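Local coordinates for TIR protein (Paracoccus denitrificans PD1222, PDB 3H16), which is a bacterial TIR-domain protein with the parallel-sheet alpha/beta fold of the Toll/interleukin-1 receptor family, at residues S82-W90 and K115-F124. Sequence-based numbering, arbitrary orientation.
Sequences STHFFKKEW and KVSKDEVASF
Thr83 OG1 donates to Glu120 OE2 at 2.6 Å, meeting the carboxylate on its syn side. A chi1 of -61° sets the threonine hydroxyl anti to its own carbonyl carbon, where it faces Glu120, and the two side chains meet at about a right angle. The Glu120 side chain is stretched out from CG, which carries its carboxylate to Thr83. Its other oxygen, OE1, accepts a long, weak bond from Ser117 N, so the carboxylate spans from its own helix start to the start of helix 83-86. Ser117 and Glu120 fit a capping box, though the place of Ser117 OG is doubtful. Ser82 OG has its stronger partner in Asp31, by a hydrogen bond; its cap from Phe85 N is weak.

Beside this polar link lies an apolar seam. Phe124 CB rests over one face of the Phe86 ring, 3.9 Å from its centroid, a CH-pi contact. The two rings are nearly parallel (26°) but strongly offset, with little overlap. Ser82 O lies over the opposite face of Phe86, displaced toward the rim. Val116 CG1 reaches Phe86 CE2 at 3.9 Å, and Val121 CG2 reaches Phe86 CZ at 4.0 Å. Phe124 CZ is 3.8 Å from Phe85 CE1, and Phe124 CE1 meets the edge of Trp90 at CD1. Trp90 NE1 lies over the Phe85 ring and donates to Phe85 O at 2.9 Å, which helps fix the indole.

Leu95 of helix 92-95 also touches Trp90 and Phe124. Phe85, Phe86, Trp90 and Phe124 form an aromatic cluster joining short helices 83-86 and 118-124, which follow neighbouring parallel strands 74-81 and 109-113 in the TIR alpha/beta fold.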
ATOM      1  N   SER B  82       8.752 -16.854   4.080  1.00 28.23           N
ATOM      2  CA  SER B  82       8.815 -18.078   3.286  1.00 28.50           C
ATOM      3  C   SER B  82       8.616 -19.296   4.184  1.00 29.77           C
ATOM      4  O   SER B  82       8.576 -19.187   5.414  1.00 30.55           O
ATOM      5  CB  SER B  82      10.177 -18.195   2.625  1.00 27.22           C
ATOM      6  OG  SER B  82      11.157 -18.452   3.618  1.00 26.81           O
ATOM      7  N   THR B  83       8.511 -20.463   3.561  1.00 29.96           N
ATOM      8  CA  THR B  83       8.345 -21.702   4.301  1.00 28.86           C
ATOM      9  C   THR B  83       9.453 -21.836   5.337  1.00 28.68           C
ATOM     10  O   THR B  83       9.192 -22.242   6.468  1.00 28.59           O
ATOM     11  CB  THR B  83       8.406 -22.914   3.369  1.00 28.23           C
ATOM     12  OG1 THR B  83       7.340 -22.829   2.422  1.00 31.58           O
ATOM     13  CG2 THR B  83       8.275 -24.209   4.158  1.00 27.54           C
ATOM     14  N   HIS B  84      10.683 -21.507   4.936  1.00 28.64           N
ATOM     15  CA  HIS B  84      11.860 -21.574   5.813  1.00 27.81           C
ATOM     16  C   HIS B  84      11.716 -20.702   7.040  1.00 25.85           C
ATOM     17  O   HIS B  84      12.129 -21.081   8.134  1.00 24.09           O
ATOM     18  CB  HIS B  84      13.124 -21.129   5.073  1.00 27.99           C
ATOM     19  CG  HIS B  84      13.566 -22.078   4.010  1.00 30.78           C
ATOM     20  ND1 HIS B  84      13.922 -23.382   4.280  1.00 30.67           N
ATOM     21  CD2 HIS B  84      13.715 -21.914   2.675  1.00 31.60           C
ATOM     22  CE1 HIS B  84      14.272 -23.981   3.158  1.00 31.31           C
ATOM     23  NE2 HIS B  84      14.155 -23.112   2.169  1.00 33.65           N
ATOM     24  N   PHE B  85      11.154 -19.514   6.855  1.00 25.45           N
ATOM     25  CA  PHE B  85      10.975 -18.618   7.982  1.00 25.84           C
ATOM     26  C   PHE B  85       9.817 -19.134   8.830  1.00 26.30           C
ATOM     27  O   PHE B  85       9.769 -18.901  10.042  1.00 28.27           O
ATOM     28  CB  PHE B  85      10.716 -17.199   7.482  1.00 24.16           C
ATOM     29  CG  PHE B  85      10.368 -16.224   8.566  1.00 23.09           C
ATOM     30  CD1 PHE B  85       9.052 -16.075   8.989  1.00 20.70           C
ATOM     31  CD2 PHE B  85      11.350 -15.426   9.143  1.00 23.44           C
ATOM     32  CE1 PHE B  85       8.717 -15.145   9.962  1.00 23.82           C
ATOM     33  CE2 PHE B  85      11.026 -14.490  10.121  1.00 23.19           C
ATOM     34  CZ  PHE B  85       9.704 -14.347  10.531  1.00 23.95           C
ATOM     35  N   PHE B  86       8.888 -19.848   8.198  1.00 25.17           N
ATOM     36  CA  PHE B  86       7.747 -20.392   8.932  1.00 27.84           C
ATOM     37  C   PHE B  86       8.129 -21.616   9.759  1.00 29.63           C
ATOM     38  O   PHE B  86       7.665 -21.778  10.889  1.00 28.82           O
ATOM     39  CB  PHE B  86       6.603 -20.776   7.988  1.00 25.59           C
ATOM     40  CG  PHE B  86       5.979 -19.611   7.274  1.00 24.99           C
ATOM     41  CD1 PHE B  86       6.068 -18.325   7.793  1.00 24.20           C
ATOM     42  CD2 PHE B  86       5.250 -19.813   6.106  1.00 25.26           C
ATOM     43  CE1 PHE B  86       5.435 -17.249   7.156  1.00 25.61           C
ATOM     44  CE2 PHE B  86       4.615 -18.752   5.465  1.00 26.86           C
ATOM     45  CZ  PHE B  86       4.708 -17.463   5.996  1.00 27.97           C
ATOM     46  N   LYS B  87       8.978 -22.471   9.200  1.00 31.64           N
ATOM     47  CA  LYS B  87       9.390 -23.674   9.894  1.00 35.23           C
ATOM     48  C   LYS B  87      10.309 -23.431  11.074  1.00 34.77           C
ATOM     49  O   LYS B  87      10.862 -24.375  11.625  1.00 33.69           O
ATOM     50  CB  LYS B  87      10.043 -24.650   8.916  1.00 40.33           C
ATOM     51  CG  LYS B  87       9.066 -25.203   7.887  1.00 50.09           C
ATOM     52  CD  LYS B  87       9.619 -26.420   7.168  1.00 56.41           C
ATOM     53  CE  LYS B  87       8.596 -27.001   6.204  1.00 59.95           C
ATOM     54  NZ  LYS B  87       9.130 -28.196   5.500  1.00 63.09           N
ATOM     55  N   LYS B  88      10.469 -22.173  11.471  1.00 34.46           N
ATOM     56  CA  LYS B  88      11.323 -21.861  12.614  1.00 37.66           C
ATOM     57  C   LYS B  88      10.537 -21.963  13.926  1.00 43.43           C
ATOM     58  O   LYS B  88      11.124 -21.969  15.008  1.00 43.67           O
ATOM     59  CB  LYS B  88      11.921 -20.453  12.481  1.00 33.56           C
ATOM     60  CG  LYS B  88      12.969 -20.290  11.384  1.00 29.35           C
ATOM     61  CD  LYS B  88      14.261 -20.997  11.735  1.00 26.92           C
ATOM     62  CE  LYS B  88      15.249 -20.933  10.597  1.00 24.32           C
ATOM     63  NZ  LYS B  88      14.618 -21.467   9.379  1.00 25.59           N
ATOM     64  N   GLU B  89       9.212 -22.036  13.825  1.00 51.13           N
ATOM     65  CA  GLU B  89       8.345 -22.145  14.999  1.00 57.72           C
ATOM     66  C   GLU B  89       8.479 -20.976  15.976  1.00 54.26           C
ATOM     67  O   GLU B  89       8.862 -21.167  17.128  1.00 51.08           O
ATOM     68  CB  GLU B  89       8.632 -23.446  15.758  1.00 68.34           C
ATOM     69  CG  GLU B  89       8.312 -24.720  15.003  1.00 84.51           C
ATOM     70  CD  GLU B  89       8.341 -25.941  15.908  1.00 91.46           C
ATOM     71  OE1 GLU B  89       9.401 -26.217  16.510  1.00 92.10           O
ATOM     72  OE2 GLU B  89       7.301 -26.621  16.023  1.00 95.01           O
ATOM     73  N   TRP B  90       8.165 -19.770  15.530  1.00 50.67           N
ATOM     74  CA  TRP B  90       8.265 -18.626  16.419  1.00 46.69           C
ATOM     75  C   TRP B  90       7.010 -18.579  17.267  1.00 47.07           C
ATOM     76  O   TRP B  90       5.912 -18.799  16.758  1.00 45.33           O
ATOM     77  CB  TRP B  90       8.348 -17.319  15.630  1.00 44.54           C
ATOM     78  CG  TRP B  90       9.329 -17.302  14.511  1.00 42.73           C
ATOM     79  CD1 TRP B  90       9.055 -17.415  13.180  1.00 41.98           C
ATOM     80  CD2 TRP B  90      10.740 -17.133  14.618  1.00 41.56           C
ATOM     81  NE1 TRP B  90      10.209 -17.321  12.448  1.00 42.41           N
ATOM     82  CE2 TRP B  90      11.263 -17.150  13.306  1.00 41.42           C
ATOM     83  CE3 TRP B  90      11.619 -16.968  15.695  1.00 41.20           C
ATOM     84  CZ2 TRP B  90      12.625 -17.008  13.038  1.00 40.34           C
ATOM     85  CZ3 TRP B  90      12.975 -16.825  15.430  1.00 42.40           C
ATOM     86  CH2 TRP B  90      13.464 -16.847  14.107  1.00 40.85           C
ATOM     87  N   LYS B 115       7.368 -17.670  -2.420  1.00 27.31           N
ATOM     88  CA  LYS B 115       7.087 -19.069  -2.706  1.00 28.34           C
ATOM     89  C   LYS B 115       6.209 -19.738  -1.648  1.00 26.54           C
ATOM     90  O   LYS B 115       6.347 -20.926  -1.359  1.00 26.17           O
ATOM     91  CB  LYS B 115       8.406 -19.828  -2.893  1.00 31.41           C
ATOM     92  CG  LYS B 115       9.214 -19.323  -4.096  1.00 37.63           C
ATOM     93  CD  LYS B 115      10.630 -19.891  -4.157  1.00 40.82           C
ATOM     94  CE  LYS B 115      10.646 -21.379  -4.490  1.00 42.44           C
ATOM     95  NZ  LYS B 115      10.046 -21.655  -5.827  1.00 47.76           N
ATOM     96  N   VAL B 116       5.285 -18.965  -1.085  1.00 26.39           N
ATOM     97  CA  VAL B 116       4.361 -19.480  -0.078  1.00 24.53           C
ATOM     98  C   VAL B 116       2.899 -19.310  -0.506  1.00 26.18           C
ATOM     99  O   VAL B 116       2.554 -18.386  -1.250  1.00 26.42           O
ATOM    100  CB  VAL B 116       4.538 -18.763   1.279  1.00 20.80           C
ATOM    101  CG1 VAL B 116       5.946 -18.983   1.802  1.00 17.36           C
ATOM    102  CG2 VAL B 116       4.222 -17.274   1.130  1.00 14.68           C
ATOM    103  N   SER B 117       2.047 -20.215  -0.032  1.00 27.35           N
ATOM    104  CA  SER B 117       0.621 -20.141  -0.328  1.00 27.85           C
ATOM    105  C   SER B 117      -0.034 -19.372   0.817  1.00 28.88           C
ATOM    106  O   SER B 117       0.491 -19.337   1.934  1.00 27.73           O
ATOM    107  CB  SER B 117       0.012 -21.540  -0.411  1.00 23.93           C
ATOM    108  OG  SER B 117      -0.020 -22.159   0.867  1.00 24.27           O
ATOM    109  N   LYS B 118      -1.174 -18.756   0.529  1.00 31.18           N
ATOM    110  CA  LYS B 118      -1.929 -17.989   1.518  1.00 33.31           C
ATOM    111  C   LYS B 118      -2.367 -18.886   2.684  1.00 33.77           C
ATOM    112  O   LYS B 118      -2.287 -18.490   3.851  1.00 31.31           O
ATOM    113  CB  LYS B 118      -3.153 -17.370   0.841  1.00 37.25           C
ATOM    114  CG  LYS B 118      -3.875 -16.308   1.643  1.00 43.78           C
ATOM    115  CD  LYS B 118      -4.977 -15.679   0.799  1.00 48.16           C
ATOM    116  CE  LYS B 118      -5.675 -14.549   1.528  1.00 51.66           C
ATOM    117  NZ  LYS B 118      -6.782 -13.999   0.699  1.00 51.40           N
ATOM    118  N   ASP B 119      -2.830 -20.092   2.367  1.00 35.00           N
ATOM    119  CA  ASP B 119      -3.268 -21.026   3.404  1.00 38.84           C
ATOM    120  C   ASP B 119      -2.076 -21.335   4.280  1.00 36.54           C
ATOM    121  O   ASP B 119      -2.201 -21.482   5.492  1.00 31.61           O
ATOM    122  CB  ASP B 119      -3.807 -22.327   2.785  1.00 46.60           C
ATOM    123  CG  ASP B 119      -5.214 -22.171   2.214  1.00 55.36           C
ATOM    124  OD1 ASP B 119      -5.474 -22.677   1.096  1.00 59.66           O
ATOM    125  OD2 ASP B 119      -6.057 -21.545   2.892  1.00 60.59           O
ATOM    126  N   GLU B 120      -0.913 -21.423   3.643  1.00 36.27           N
ATOM    127  CA  GLU B 120       0.334 -21.704   4.338  1.00 36.41           C
ATOM    128  C   GLU B 120       0.617 -20.550   5.300  1.00 34.94           C
ATOM    129  O   GLU B 120       0.990 -20.763   6.458  1.00 37.46           O
ATOM    130  CB  GLU B 120       1.460 -21.824   3.320  1.00 40.57           C
ATOM    131  CG  GLU B 120       2.548 -22.784   3.696  1.00 43.33           C
ATOM    132  CD  GLU B 120       3.637 -22.833   2.650  1.00 45.57           C
ATOM    133  OE1 GLU B 120       3.312 -23.010   1.454  1.00 42.36           O
ATOM    134  OE2 GLU B 120       4.820 -22.696   3.025  1.00 50.93           O
ATOM    135  N   VAL B 121       0.427 -19.328   4.814  1.00 32.10           N
ATOM    136  CA  VAL B 121       0.651 -18.143   5.625  1.00 27.79           C
ATOM    137  C   VAL B 121      -0.319 -18.173   6.808  1.00 26.84           C
ATOM    138  O   VAL B 121       0.104 -18.108   7.959  1.00 26.07           O
ATOM    139  CB  VAL B 121       0.466 -16.863   4.773  1.00 25.35           C
ATOM    140  CG1 VAL B 121       0.657 -15.611   5.613  1.00 25.10           C
ATOM    141  CG2 VAL B 121       1.469 -16.872   3.648  1.00 25.78           C
ATOM    142  N   ALA B 122      -1.612 -18.302   6.529  1.00 23.07           N
ATOM    143  CA  ALA B 122      -2.605 -18.370   7.602  1.00 24.43           C
ATOM    144  C   ALA B 122      -2.229 -19.390   8.674  1.00 25.35           C
ATOM    145  O   ALA B 122      -2.442 -19.142   9.862  1.00 26.17           O
ATOM    146  CB  ALA B 122      -3.993 -18.705   7.038  1.00 16.42           C
ATOM    147  N   SER B 123      -1.690 -20.537   8.259  1.00 28.84           N
ATOM    148  CA  SER B 123      -1.288 -21.583   9.203  1.00 32.96           C
ATOM    149  C   SER B 123      -0.228 -21.072  10.170  1.00 37.18           C
ATOM    150  O   SER B 123      -0.226 -21.415  11.356  1.00 37.96           O
ATOM    151  CB  SER B 123      -0.735 -22.798   8.467  1.00 30.74           C
ATOM    152  OG  SER B 123      -1.782 -23.592   7.951  1.00 34.86           O
ATOM    153  N   PHE B 124       0.675 -20.247   9.658  1.00 40.00           N
ATOM    154  CA  PHE B 124       1.730 -19.695  10.481  1.00 43.51           C
ATOM    155  C   PHE B 124       1.192 -18.558  11.344  1.00 41.73           C
ATOM    156  O   PHE B 124       1.440 -18.517  12.551  1.00 43.86           O
ATOM    157  CB  PHE B 124       2.865 -19.188   9.592  1.00 50.79           C
ATOM    158  CG  PHE B 124       3.842 -18.300  10.302  1.00 57.74           C
ATOM    159  CD1 PHE B 124       4.616 -18.790  11.350  1.00 62.50           C
ATOM    160  CD2 PHE B 124       3.988 -16.968   9.924  1.00 60.76           C
ATOM    161  CE1 PHE B 124       5.526 -17.965  12.012  1.00 63.65           C
ATOM    162  CE2 PHE B 124       4.895 -16.133  10.575  1.00 62.54           C
ATOM    163  CZ  PHE B 124       5.666 -16.633  11.623  1.00 63.61           C
TER